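Local coordinates for DNA polymerase III beta subunit (Streptococcus pyogenes, PDB 2AVT), which probably forms the ring-shaped sliding clamp that encircles DNA and tethers the replicative polymerase to its template, at residues Leu141-Ile146 with Arg209-Val214; Val202-Ser207 with Phe240-Leu245; Ala147-Ala152 with Arg184-Leu189; Thr163-Val168 with Ala177-Ser182. One frame throughout, in Å; residues are numbered along the deposited sequence.

Interaction 1: residues Leu141-Ile146 with Arg209-Val214; sequences LLKSII and REFSAV
Two helices of the central clamp domain, 139-149 and 205-214, pack here through Leu-142, Lys-143 and Ile-146 on one and Phe-211 and Ser-212 on the other. The short segments run roughly antiparallel, at 144° between their N-to-C directions, with axes 9.6 Å apart at closest approach. The apolar half centres on the Phe-211 ring. With its CG anti to the backbone N (chi1 171°), the ring reaches across to the facing helix, where Leu-142 and Ile-146 meet it one turn apart. Leu-142 brings its CD2 methyl to CZ of Phe-211 at 3.3 Å, and Ile-146 sets CD1 3.6 Å from CD1 of Phe-211. Both side chains cross the phenylalanine at about a right angle and approach its ring obliquely, while CG of Lys-143 lies at the ring edge. Beyond CG the lysine runs out extended, which carries NZ to the carbonyl O of Ser-212 at 3.0 Å, in the carbonyl plane and on a lone pair. That ammonium also forms a salt bridge with Asp-217, just past the end of helix 205-214, so the bond to the carbonyl is one part of a wider grip on this helix end. A water joins the two helices: it donates to Lys-143 O at 2.7 Å and hydrogen-bonds Ser-212 OG at 2.5 Å. Phe-215 and Phe-233 join the Phe-211 ring in an aromatic cluster. The arrangement is that of the DNA clamp fold, in which each domain pairs two helices and, in the closed ring, such helices line the central channel.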
loop_
_atom_site.group_PDB
_atom_site.type_symbol
_atom_site.label_atom_id
_atom_site.label_comp_id
_atom_site.label_asym_id
_atom_site.label_seq_id
_atom_site.Cartn_x
_atom_site.Cartn_y
_atom_site.Cartn_z
ATOM N N LEU A 141 20.139 -1.530 20.804
ATOM C CA LEU A 141 19.594 -1.065 22.079
ATOM C C LEU A 141 18.761 0.195 21.845
ATOM O O LEU A 141 17.659 0.333 22.371
ATOM C CB LEU A 141 20.710 -0.747 23.073
ATOM C CG LEU A 141 20.240 -0.004 24.333
ATOM C CD1 LEU A 141 19.194 -0.831 25.074
ATOM C CD2 LEU A 141 21.428 0.271 25.238
ATOM N N LEU A 142 19.304 1.109 21.052
ATOM C CA LEU A 142 18.625 2.357 20.753
ATOM C C LEU A 142 17.305 2.069 20.038
ATOM O O LEU A 142 16.271 2.647 20.369
ATOM C CB LEU A 142 19.536 3.234 19.893
ATOM C CG LEU A 142 19.367 4.749 19.968
ATOM C CD1 LEU A 142 19.167 5.199 21.411
ATOM C CD2 LEU A 142 20.599 5.403 19.365
ATOM N N LYS A 143 17.339 1.153 19.079
ATOM C CA LYS A 143 16.138 0.802 18.331
ATOM C C LYS A 143 15.083 0.171 19.224
ATOM O O LYS A 143 13.884 0.322 18.979
ATOM C CB LYS A 143 16.466 -0.170 17.195
ATOM C CG LYS A 143 17.184 0.446 16.011
ATOM C CD LYS A 143 17.104 -0.504 14.814
ATOM C CE LYS A 143 17.836 0.045 13.605
ATOM N NZ LYS A 143 17.572 -0.779 12.381
ATOM N N SER A 144 15.534 -0.554 20.245
ATOM C CA SER A 144 14.626 -1.210 21.179
ATOM C C SER A 144 13.897 -0.178 22.021
ATOM O O SER A 144 12.698 -0.303 22.263
ATOM C CB SER A 144 15.397 -2.154 22.099
ATOM O OG SER A 144 14.522 -2.720 23.052
ATOM N N ILE A 145 14.634 0.833 22.470
ATOM C CA ILE A 145 14.085 1.921 23.281
ATOM C C ILE A 145 13.031 2.692 22.478
ATOM O O ILE A 145 11.964 3.042 22.990
ATOM C CB ILE A 145 15.207 2.908 23.704
ATOM C CG1 ILE A 145 16.166 2.220 24.686
ATOM C CG2 ILE A 145 14.602 4.161 24.303
ATOM C CD1 ILE A 145 17.445 3.011 24.974
ATOM N N ILE A 146 13.343 2.946 21.209
ATOM C CA ILE A 146 12.443 3.665 20.319
ATOM C C ILE A 146 11.121 2.940 20.087
ATOM O O ILE A 146 10.050 3.525 20.256
ATOM C CB ILE A 146 13.118 3.916 18.958
ATOM C CG1 ILE A 146 14.317 4.842 19.159
ATOM C CG2 ILE A 146 12.101 4.497 17.962
ATOM C CD1 ILE A 146 15.174 5.036 17.949
ATOM N N ARG A 209 11.522 7.363 14.888
ATOM C CA ARG A 209 11.103 6.267 14.016
ATOM C C ARG A 209 12.007 6.253 12.780
ATOM O O ARG A 209 12.352 5.191 12.263
ATOM C CB ARG A 209 9.647 6.442 13.580
ATOM C CG ARG A 209 8.659 6.481 14.738
ATOM C CD ARG A 209 7.520 5.491 14.537
ATOM N NE ARG A 209 6.255 6.134 14.187
ATOM C CZ ARG A 209 5.986 6.704 13.012
ATOM N NH1 ARG A 209 6.896 6.722 12.045
ATOM N NH2 ARG A 209 4.793 7.252 12.805
ATOM N N GLU A 210 12.387 7.436 12.312
ATOM C CA GLU A 210 13.254 7.541 11.145
ATOM C C GLU A 210 14.666 7.030 11.464
ATOM O O GLU A 210 15.347 6.498 10.587
ATOM C CB GLU A 210 13.312 8.989 10.647
ATOM C CG GLU A 210 11.994 9.510 10.074
ATOM C CD GLU A 210 11.484 8.683 8.898
ATOM O OE1 GLU A 210 12.241 8.490 7.925
ATOM O OE2 GLU A 210 10.322 8.229 8.942
ATOM N N PHE A 211 15.101 7.196 12.713
ATOM C CA PHE A 211 16.418 6.716 13.127
ATOM C C PHE A 211 16.504 5.218 12.850
ATOM O O PHE A 211 17.471 4.735 12.259
ATOM C CB PHE A 211 16.641 6.940 14.627
ATOM C CG PHE A 211 17.889 6.277 15.160
ATOM C CD1 PHE A 211 17.858 4.967 15.612
ATOM C CD2 PHE A 211 19.098 6.953 15.183
ATOM C CE1 PHE A 211 19.013 4.342 16.074
ATOM C CE2 PHE A 211 20.258 6.334 15.645
ATOM C CZ PHE A 211 20.211 5.026 16.089
ATOM N N SER A 212 15.482 4.491 13.290
ATOM C CA SER A 212 15.425 3.045 13.119
ATOM C C SER A 212 15.445 2.623 11.661
ATOM O O SER A 212 16.027 1.593 11.305
ATOM C CB SER A 212 14.171 2.483 13.795
ATOM O OG SER A 212 14.253 2.619 15.203
ATOM N N ALA A 213 14.807 3.421 10.815
ATOM C CA ALA A 213 14.750 3.113 9.396
ATOM C C ALA A 213 16.058 3.431 8.685
ATOM O O ALA A 213 16.427 2.752 7.730
ATOM C CB ALA A 213 13.595 3.880 8.735
ATOM N N VAL A 214 16.765 4.447 9.157
ATOM C CA VAL A 214 18.011 4.865 8.525
ATOM C C VAL A 214 19.253 4.047 8.887
ATOM O O VAL A 214 20.076 3.751 8.018
ATOM C CB VAL A 214 18.297 6.347 8.826
ATOM C CG1 VAL A 214 19.588 6.777 8.152
ATOM C CG2 VAL A 214 17.124 7.206 8.339
HETATM O O HOH W 1 12.887 1.082 16.637
#

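Interaction 2: residues Val202-Ser207 with Phe240-Leu245; sequences VLPSKS and FYTRLL
Pro-204 and Leu-245 lie alongside each other but run opposite ways, CG of the proline 3.7 Å from CG of the leucine, while Val-202 crosses the same leucine at about a right angle. Leu-245 thus lies against both side chains, its CD1 reaching CG1 of Val-202 at 3.9 Å. Valine CG1 stands anti to its own nitrogen (chi1 180°), the branch that meets the leucine. Leu-203 leaves its backbone away from 240-245, yet CD1 bends round to sit 3.5 Å from CD2 of Leu-244, and the side chain crosses Thr-242 at about a right angle. Further along, the Phe-240 ring turns its edge to a backbone carbonyl, with CZ 3.4 Å from O of Ser-207. The hydroxyls of Ser-207 and Thr-242 are buried with no partner in the model, an unpaid polar cost among carbons. Polar links gather at the other end. Leu-245 N donates to Val-202 O at 3.0 Å with an N-H...O angle of 167°, and a water bridges Val-202 N and Leu-245 O, accepting from the first and donating to the second. The two strand segments run at 104° to one another and belong to different sheets. Strand 199-204 is hydrogen-bonded to 164-170 and leads through Pro-204, the N-cap position, into helix 205-214; strand 238-243 lies between 230-234 and 52-59, whose Ile-52 packs on Ser-207, Phe-240 and Thr-242.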
loop_
_atom_site.group_PDB
_atom_site.type_symbol
_atom_site.label_atom_id
_atom_site.label_comp_id
_atom_site.label_asym_id
_atom_site.label_seq_id
_atom_site.Cartn_x
_atom_site.Cartn_y
_atom_site.Cartn_z
ATOM N N VAL A 202 14.185 16.281 24.718
ATOM C CA VAL A 202 12.912 15.764 24.255
ATOM C C VAL A 202 13.071 15.700 22.742
ATOM O O VAL A 202 13.341 16.713 22.097
ATOM C CB VAL A 202 11.749 16.702 24.628
ATOM C CG1 VAL A 202 10.437 16.127 24.120
ATOM C CG2 VAL A 202 11.696 16.886 26.146
ATOM N N LEU A 203 12.930 14.501 22.190
ATOM C CA LEU A 203 13.095 14.293 20.758
ATOM C C LEU A 203 11.777 13.919 20.099
ATOM O O LEU A 203 11.109 12.970 20.522
ATOM C CB LEU A 203 14.120 13.182 20.514
ATOM C CG LEU A 203 14.741 13.175 19.118
ATOM C CD1 LEU A 203 15.461 14.499 18.911
ATOM C CD2 LEU A 203 15.719 12.030 18.974
ATOM N N PRO A 204 11.387 14.659 19.046
ATOM C CA PRO A 204 10.135 14.395 18.327
ATOM C C PRO A 204 10.070 12.909 18.006
ATOM O O PRO A 204 11.016 12.350 17.452
ATOM C CB PRO A 204 10.272 15.265 17.073
ATOM C CG PRO A 204 11.086 16.406 17.543
ATOM C CD PRO A 204 12.151 15.736 18.390
ATOM N N SER A 205 8.966 12.266 18.363
ATOM C CA SER A 205 8.827 10.837 18.139
ATOM C C SER A 205 8.999 10.386 16.697
ATOM O O SER A 205 9.569 9.321 16.444
ATOM C CB SER A 205 7.480 10.351 18.674
ATOM O OG SER A 205 6.422 11.132 18.154
ATOM N N LYS A 206 8.511 11.174 15.745
ATOM C CA LYS A 206 8.642 10.775 14.352
ATOM C C LYS A 206 10.108 10.710 13.965
ATOM O O LYS A 206 10.520 9.836 13.210
ATOM C CB LYS A 206 7.913 11.754 13.425
ATOM C CG LYS A 206 7.840 11.253 11.988
ATOM C CD LYS A 206 6.895 12.090 11.139
ATOM C CE LYS A 206 6.512 11.343 9.868
ATOM N NZ LYS A 206 5.906 10.012 10.190
ATOM N N SER A 207 10.892 11.639 14.492
ATOM C CA SER A 207 12.312 11.683 14.196
ATOM C C SER A 207 13.016 10.409 14.663
ATOM O O SER A 207 13.991 9.976 14.057
ATOM C CB SER A 207 12.942 12.912 14.856
ATOM O OG SER A 207 12.362 14.105 14.351
ATOM N N PHE A 240 23.062 11.608 11.315
ATOM C CA PHE A 240 21.632 11.857 11.429
ATOM C C PHE A 240 21.391 12.930 12.504
ATOM O O PHE A 240 21.668 12.704 13.692
ATOM C CB PHE A 240 20.958 10.535 11.811
ATOM C CG PHE A 240 19.453 10.574 11.842
ATOM C CD1 PHE A 240 18.778 10.862 13.019
ATOM C CD2 PHE A 240 18.711 10.219 10.729
ATOM C CE1 PHE A 240 17.395 10.786 13.084
ATOM C CE2 PHE A 240 17.325 10.141 10.792
ATOM C CZ PHE A 240 16.670 10.424 11.969
ATOM N N TYR A 241 20.891 14.092 12.085
ATOM C CA TYR A 241 20.599 15.190 13.011
ATOM C C TYR A 241 19.104 15.308 13.240
ATOM O O TYR A 241 18.304 15.033 12.344
ATOM C CB TYR A 241 21.072 16.537 12.466
ATOM C CG TYR A 241 22.545 16.652 12.215
ATOM C CD1 TYR A 241 23.134 16.041 11.114
ATOM C CD2 TYR A 241 23.349 17.400 13.061
ATOM C CE1 TYR A 241 24.486 16.176 10.862
ATOM C CE2 TYR A 241 24.708 17.540 12.815
ATOM C CZ TYR A 241 25.267 16.926 11.716
ATOM O OH TYR A 241 26.615 17.058 11.471
ATOM N N THR A 242 18.727 15.740 14.438
ATOM C CA THR A 242 17.325 15.914 14.762
ATOM C C THR A 242 17.112 17.166 15.594
ATOM O O THR A 242 17.860 17.426 16.538
ATOM C CB THR A 242 16.769 14.751 15.572
ATOM O OG1 THR A 242 17.053 13.513 14.907
ATOM C CG2 THR A 242 15.270 14.917 15.721
ATOM N N ARG A 243 16.088 17.937 15.235
ATOM C CA ARG A 243 15.745 19.157 15.957
ATOM C C ARG A 243 15.145 18.747 17.300
ATOM O O ARG A 243 14.417 17.761 17.380
ATOM C CB ARG A 243 14.738 19.971 15.136
ATOM C CG ARG A 243 13.954 21.030 15.893
ATOM C CD ARG A 243 13.090 21.822 14.909
ATOM N NE ARG A 243 12.036 22.599 15.557
ATOM C CZ ARG A 243 10.964 22.070 16.143
ATOM N NH1 ARG A 243 10.049 22.861 16.695
ATOM N NH2 ARG A 243 10.798 20.755 16.171
ATOM N N LEU A 244 15.456 19.504 18.349
ATOM C CA LEU A 244 14.949 19.201 19.685
ATOM C C LEU A 244 13.737 20.040 20.073
ATOM O O LEU A 244 13.616 21.201 19.674
ATOM C CB LEU A 244 16.051 19.420 20.731
ATOM C CG LEU A 244 17.301 18.534 20.665
ATOM C CD1 LEU A 244 18.243 18.931 21.779
ATOM C CD2 LEU A 244 16.923 17.074 20.793
ATOM N N LEU A 245 12.841 19.443 20.852
ATOM C CA LEU A 245 11.666 20.158 21.322
ATOM C C LEU A 245 12.085 20.889 22.595
ATOM O O LEU A 245 12.541 20.269 23.552
ATOM C CB LEU A 245 10.524 19.182 21.606
ATOM C CG LEU A 245 9.927 18.516 20.363
ATOM C CD1 LEU A 245 8.983 17.393 20.768
ATOM C CD2 LEU A 245 9.195 19.569 19.528
HETATM O O HOH W 2 14.875 19.244 24.281
#

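Interaction 3: residues Ala147-Ala152 with Arg184-Leu189; sequences AETAFA and RMSQRL
Ser-186 OG donates to the carbonyl O of Glu-148 at 2.6 Å, a short bond that ties strand 184-191 to segment 147-152. The hydroxyl is placed by a torsion that swings OG opposite the strand nitrogen (chi1 -172°), and it approaches 31° out of the carbonyl plane. Further along, CB of Ala-152 rests 3.9 Å from CB of Ser-186. On one flank Glu-148 makes a salt bridge: OE1 lies 2.9 Å from NH1 of Arg-188, though the hydrogen bond within it is weak and the carboxylate and guanidinium planes stand 71° apart. The nearby Glu-366 adds a second, weak ion pair to that arginine and a like charge to the glutamate. On the other flank Arg-184 lays a face of its guanidinium over CA of Ala-152 and turns NH2 to the in-plane edge of the Phe-151 ring. The same NH2 gives a weak hydrogen bond, 3.0 Å long, to Phe-151 O; its stronger partner is Glu-336, while NH1 pairs with Asp-181. Thr-149 OG1 is satisfied within its own helix by Ile-145 O. Carbonyls of 147-152 are therefore met by strand side chains, but the charge of each guanidinium is balanced mainly by carboxylates, the bond from Arg-184 to a carbonyl being weak.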
loop_
_atom_site.group_PDB
_atom_site.type_symbol
_atom_site.label_atom_id
_atom_site.label_comp_id
_atom_site.label_asym_id
_atom_site.label_seq_id
_atom_site.Cartn_x
_atom_site.Cartn_y
_atom_site.Cartn_z
ATOM N N ALA A 147 11.195 1.668 19.700
ATOM C CA ALA A 147 9.992 0.888 19.448
ATOM C C ALA A 147 9.137 0.740 20.709
ATOM O O ALA A 147 7.948 0.423 20.622
ATOM C CB ALA A 147 10.364 -0.486 18.914
ATOM N N GLU A 148 9.740 0.968 21.875
ATOM C CA GLU A 148 9.017 0.841 23.141
ATOM C C GLU A 148 8.408 2.141 23.660
ATOM O O GLU A 148 7.472 2.103 24.455
ATOM C CB GLU A 148 9.936 0.261 24.237
ATOM C CG GLU A 148 10.490 -1.125 23.935
ATOM C CD GLU A 148 11.346 -1.701 25.062
ATOM O OE1 GLU A 148 12.095 -0.943 25.712
ATOM O OE2 GLU A 148 11.279 -2.927 25.279
ATOM N N THR A 149 8.916 3.287 23.215
ATOM C CA THR A 149 8.404 4.558 23.717
ATOM C C THR A 149 7.816 5.544 22.699
ATOM O O THR A 149 6.933 6.332 23.040
ATOM C CB THR A 149 9.497 5.305 24.490
ATOM O OG1 THR A 149 10.573 5.605 23.599
ATOM C CG2 THR A 149 10.033 4.445 25.636
ATOM N N ALA A 150 8.297 5.505 21.463
ATOM C CA ALA A 150 7.826 6.428 20.428
ATOM C C ALA A 150 6.308 6.544 20.284
ATOM O O ALA A 150 5.763 7.646 20.291
ATOM C CB ALA A 150 8.445 6.058 19.084
ATOM N N PHE A 151 5.634 5.408 20.162
ATOM C CA PHE A 151 4.180 5.369 19.992
ATOM C C PHE A 151 3.353 6.033 21.097
ATOM O O PHE A 151 2.217 6.447 20.857
ATOM C CB PHE A 151 3.726 3.913 19.842
ATOM C CG PHE A 151 3.822 3.114 21.114
ATOM C CD1 PHE A 151 2.765 3.089 22.017
ATOM C CD2 PHE A 151 4.978 2.410 21.422
ATOM C CE1 PHE A 151 2.856 2.379 23.201
ATOM C CE2 PHE A 151 5.077 1.695 22.609
ATOM C CZ PHE A 151 4.015 1.681 23.498
ATOM N N ALA A 152 3.907 6.132 22.303
ATOM C CA ALA A 152 3.176 6.720 23.422
ATOM C C ALA A 152 3.118 8.247 23.423
ATOM O O ALA A 152 2.277 8.838 24.104
ATOM C CB ALA A 152 3.760 6.220 24.740
ATOM N N ARG A 184 -1.783 7.602 28.420
ATOM C CA ARG A 184 -0.956 6.417 28.577
ATOM C C ARG A 184 0.503 6.869 28.545
ATOM O O ARG A 184 0.819 7.936 28.033
ATOM C CB ARG A 184 -1.269 5.408 27.464
ATOM C CG ARG A 184 -0.955 5.867 26.060
ATOM C CD ARG A 184 -1.892 5.091 25.149
ATOM N NE ARG A 184 -1.378 4.826 23.808
ATOM C CZ ARG A 184 -0.805 5.731 23.027
ATOM N NH1 ARG A 184 -0.654 6.977 23.451
ATOM N NH2 ARG A 184 -0.408 5.386 21.810
ATOM N N MET A 185 1.382 6.034 29.080
ATOM C CA MET A 185 2.794 6.361 29.190
ATOM C C MET A 185 3.658 5.120 29.076
ATOM O O MET A 185 3.220 4.031 29.428
ATOM C CB MET A 185 3.017 7.036 30.545
ATOM C CG MET A 185 4.462 7.258 30.924
ATOM S SD MET A 185 4.558 7.934 32.604
ATOM C CE MET A 185 4.406 6.459 33.530
ATOM N N SER A 186 4.882 5.308 28.597
ATOM C CA SER A 186 5.838 4.224 28.433
ATOM C C SER A 186 7.204 4.711 28.900
ATOM O O SER A 186 7.652 5.801 28.509
ATOM C CB SER A 186 5.918 3.806 26.968
ATOM O OG SER A 186 6.700 2.637 26.840
ATOM N N GLN A 187 7.859 3.904 29.735
ATOM C CA GLN A 187 9.172 4.251 30.286
ATOM C C GLN A 187 10.211 3.123 30.259
ATOM O O GLN A 187 9.918 1.968 30.575
ATOM C CB GLN A 187 9.015 4.723 31.728
ATOM C CG GLN A 187 10.327 5.024 32.433
ATOM C CD GLN A 187 10.169 5.069 33.942
ATOM O OE1 GLN A 187 10.004 4.033 34.600
ATOM N NE2 GLN A 187 10.199 6.265 34.494
ATOM N N ARG A 188 11.438 3.488 29.902
ATOM C CA ARG A 188 12.539 2.537 29.842
ATOM C C ARG A 188 13.708 3.088 30.656
ATOM O O ARG A 188 14.178 4.196 30.408
ATOM C CB ARG A 188 12.977 2.314 28.388
ATOM C CG ARG A 188 14.100 1.288 28.200
ATOM C CD ARG A 188 13.649 -0.135 28.554
ATOM N NE ARG A 188 14.753 -1.098 28.501
ATOM C CZ ARG A 188 15.334 -1.523 27.382
ATOM N NH1 ARG A 188 14.920 -1.083 26.202
ATOM N NH2 ARG A 188 16.345 -2.380 27.444
ATOM N N LEU A 189 14.166 2.311 31.633
ATOM C CA LEU A 189 15.292 2.722 32.466
ATOM C C LEU A 189 16.467 1.804 32.185
ATOM O O LEU A 189 16.308 0.596 32.050
ATOM C CB LEU A 189 14.942 2.631 33.951
ATOM C CG LEU A 189 13.729 3.398 34.468
ATOM C CD1 LEU A 189 13.691 3.258 35.987
ATOM C CD2 LEU A 189 13.810 4.865 34.073
#

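Interaction 4: residues Thr163-Val168 with Ala177-Ser182; sequences TGVHIV and AVATDS
His-166 and Val-178 form an antiparallel hydrogen-bonded pair, joined in both directions: His-166 N donates to Val-178 O at 2.6 Å, nearly along the C=O axis, and Val-178 N donates to His-166 O at 2.7 Å in the carbonyl plane. Beside them Ile-167 and Ala-177 make the non-hydrogen-bonded pair, where CA of Ala-177 adds a CA-H...O contact of 3.2 Å to His-166 O. The side chains follow the pairing. CB of His-166 touches CG1 of Val-178 at 3.5 Å, a branch set between nitrogen and carbonyl carbon (chi1 68°), while on the other face Ile-167 folds CD1 tightly against CB of Ala-177, 3.2 Å away. Val-165 CG2 reaches CB of Ala-179 more loosely, at 4.1 Å. Where the strands part, a water accepts from Thr-180 N at 3.0 Å, close to Gly-164 O. The outer shell holds each face: Tyr-249 meets the His-166 ring and touches Val-178, and Ile-145 of helix 139-149 packs on Ala-177. At the strand end Thr-180 OG1 accepts from Ser-182 N in an ST turn. The hairpin is fastened by backbone bonds, with Ile-167 on Ala-177 on one face, His-166 beside Val-178 on the other, and a water where direct bonds stop.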
loop_
_atom_site.group_PDB
_atom_site.type_symbol
_atom_site.label_atom_id
_atom_site.label_comp_id
_atom_site.label_asym_id
_atom_site.label_seq_id
_atom_site.Cartn_x
_atom_site.Cartn_y
_atom_site.Cartn_z
ATOM N N THR A 163 4.810 15.716 22.313
ATOM C CA THR A 163 4.978 15.121 20.996
ATOM C C THR A 163 6.275 14.320 20.924
ATOM O O THR A 163 6.432 13.453 20.071
ATOM C CB THR A 163 5.005 16.211 19.901
ATOM O OG1 THR A 163 3.835 17.033 20.013
ATOM C CG2 THR A 163 5.031 15.580 18.524
ATOM N N GLY A 164 7.199 14.606 21.829
ATOM C CA GLY A 164 8.465 13.897 21.807
ATOM C C GLY A 164 8.660 12.848 22.882
ATOM O O GLY A 164 7.769 12.576 23.686
ATOM N N VAL A 165 9.842 12.242 22.871
ATOM C CA VAL A 165 10.209 11.227 23.848
ATOM C C VAL A 165 11.206 11.912 24.765
ATOM O O VAL A 165 12.182 12.488 24.292
ATOM C CB VAL A 165 10.882 10.004 23.165
ATOM C CG1 VAL A 165 11.299 8.965 24.210
ATOM C CG2 VAL A 165 9.920 9.375 22.175
ATOM N N HIS A 166 10.948 11.892 26.067
ATOM C CA HIS A 166 11.870 12.520 27.015
ATOM C C HIS A 166 12.996 11.538 27.309
ATOM O O HIS A 166 12.746 10.431 27.776
ATOM C CB HIS A 166 11.157 12.873 28.328
ATOM C CG HIS A 166 11.969 13.742 29.243
ATOM N ND1 HIS A 166 11.672 13.900 30.580
ATOM C CD2 HIS A 166 13.055 14.518 29.007
ATOM C CE1 HIS A 166 12.540 14.734 31.128
ATOM N NE2 HIS A 166 13.390 15.124 30.194
ATOM N N ILE A 167 14.229 11.937 27.018
ATOM C CA ILE A 167 15.397 11.085 27.266
ATOM C C ILE A 167 16.297 11.836 28.242
ATOM O O ILE A 167 16.712 12.961 27.958
ATOM C CB ILE A 167 16.212 10.823 25.975
ATOM C CG1 ILE A 167 15.308 10.280 24.868
ATOM C CG2 ILE A 167 17.311 9.818 26.261
ATOM C CD1 ILE A 167 14.719 8.933 25.163
ATOM N N VAL A 168 16.598 11.215 29.381
ATOM C CA VAL A 168 17.430 11.857 30.402
ATOM C C VAL A 168 18.512 10.959 31.002
ATOM O O VAL A 168 18.263 9.797 31.313
ATOM C CB VAL A 168 16.574 12.359 31.592
ATOM C CG1 VAL A 168 17.454 13.102 32.589
ATOM C CG2 VAL A 168 15.468 13.246 31.103
ATOM N N ALA A 177 14.156 6.956 29.354
ATOM C CA ALA A 177 13.474 7.326 28.122
ATOM C C ALA A 177 11.995 7.176 28.432
ATOM O O ALA A 177 11.540 6.077 28.752
ATOM C CB ALA A 177 13.869 6.392 26.979
ATOM N N VAL A 178 11.249 8.278 28.360
ATOM C CA VAL A 178 9.816 8.234 28.633
ATOM C C VAL A 178 9.001 9.062 27.641
ATOM O O VAL A 178 9.458 10.091 27.144
ATOM C CB VAL A 178 9.493 8.747 30.058
ATOM C CG1 VAL A 178 9.781 10.229 30.150
ATOM C CG2 VAL A 178 8.037 8.467 30.387
ATOM N N ALA A 179 7.790 8.594 27.359
ATOM C CA ALA A 179 6.882 9.283 26.445
ATOM C C ALA A 179 5.465 9.046 26.945
ATOM O O ALA A 179 5.156 7.975 27.463
ATOM C CB ALA A 179 7.031 8.746 25.023
ATOM N N THR A 180 4.610 10.050 26.782
ATOM C CA THR A 180 3.231 9.960 27.225
ATOM C C THR A 180 2.312 10.909 26.461
ATOM O O THR A 180 2.746 11.915 25.894
ATOM C CB THR A 180 3.109 10.283 28.734
ATOM O OG1 THR A 180 1.754 10.107 29.154
ATOM C CG2 THR A 180 3.523 11.713 29.020
ATOM N N ASP A 181 1.032 10.556 26.449
ATOM C CA ASP A 181 -0.006 11.337 25.789
ATOM C C ASP A 181 -1.024 11.728 26.865
ATOM O O ASP A 181 -2.185 11.973 26.560
ATOM C CB ASP A 181 -0.692 10.494 24.713
ATOM C CG ASP A 181 -1.467 9.335 25.294
ATOM O OD1 ASP A 181 -1.120 8.899 26.411
ATOM O OD2 ASP A 181 -2.424 8.852 24.640
ATOM N N SER A 182 -0.575 11.770 28.122
ATOM C CA SER A 182 -1.419 12.114 29.270
ATOM C C SER A 182 -2.697 11.292 29.252
ATOM O O SER A 182 -3.769 11.738 29.663
ATOM C CB SER A 182 -1.765 13.597 29.269
ATOM O OG SER A 182 -2.575 13.939 28.158
HETATM O O HOH W 3 5.870 12.358 25.343
#

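Overall arrangement
All four contacts lie in the central domain. Interactions 2, 3 and 4 are buried, whereas interaction 1 is only partly so, with Arg-209 exposed. Interactions 1 and 3 share helix 139-149: its facing with helix 205-214 mixes apolar contacts with a lysine and a water, while 147-152 meets strand 184-191 through charges and carbonyls. Interactions 3 and 4 meet in one sheet at neighbouring strands 184-191 and 174-180, centres about 7 Å apart; interaction 4 lies within it, interaction 3 sets a helical segment against it. Interaction 2 joins that sheet, through strand 199-204, to the sheet holding 238-243, and Phe-240 there packs on helix 205-214 of interaction 1. Backbone pairing dominates interaction 4, apolar side chains interaction 2.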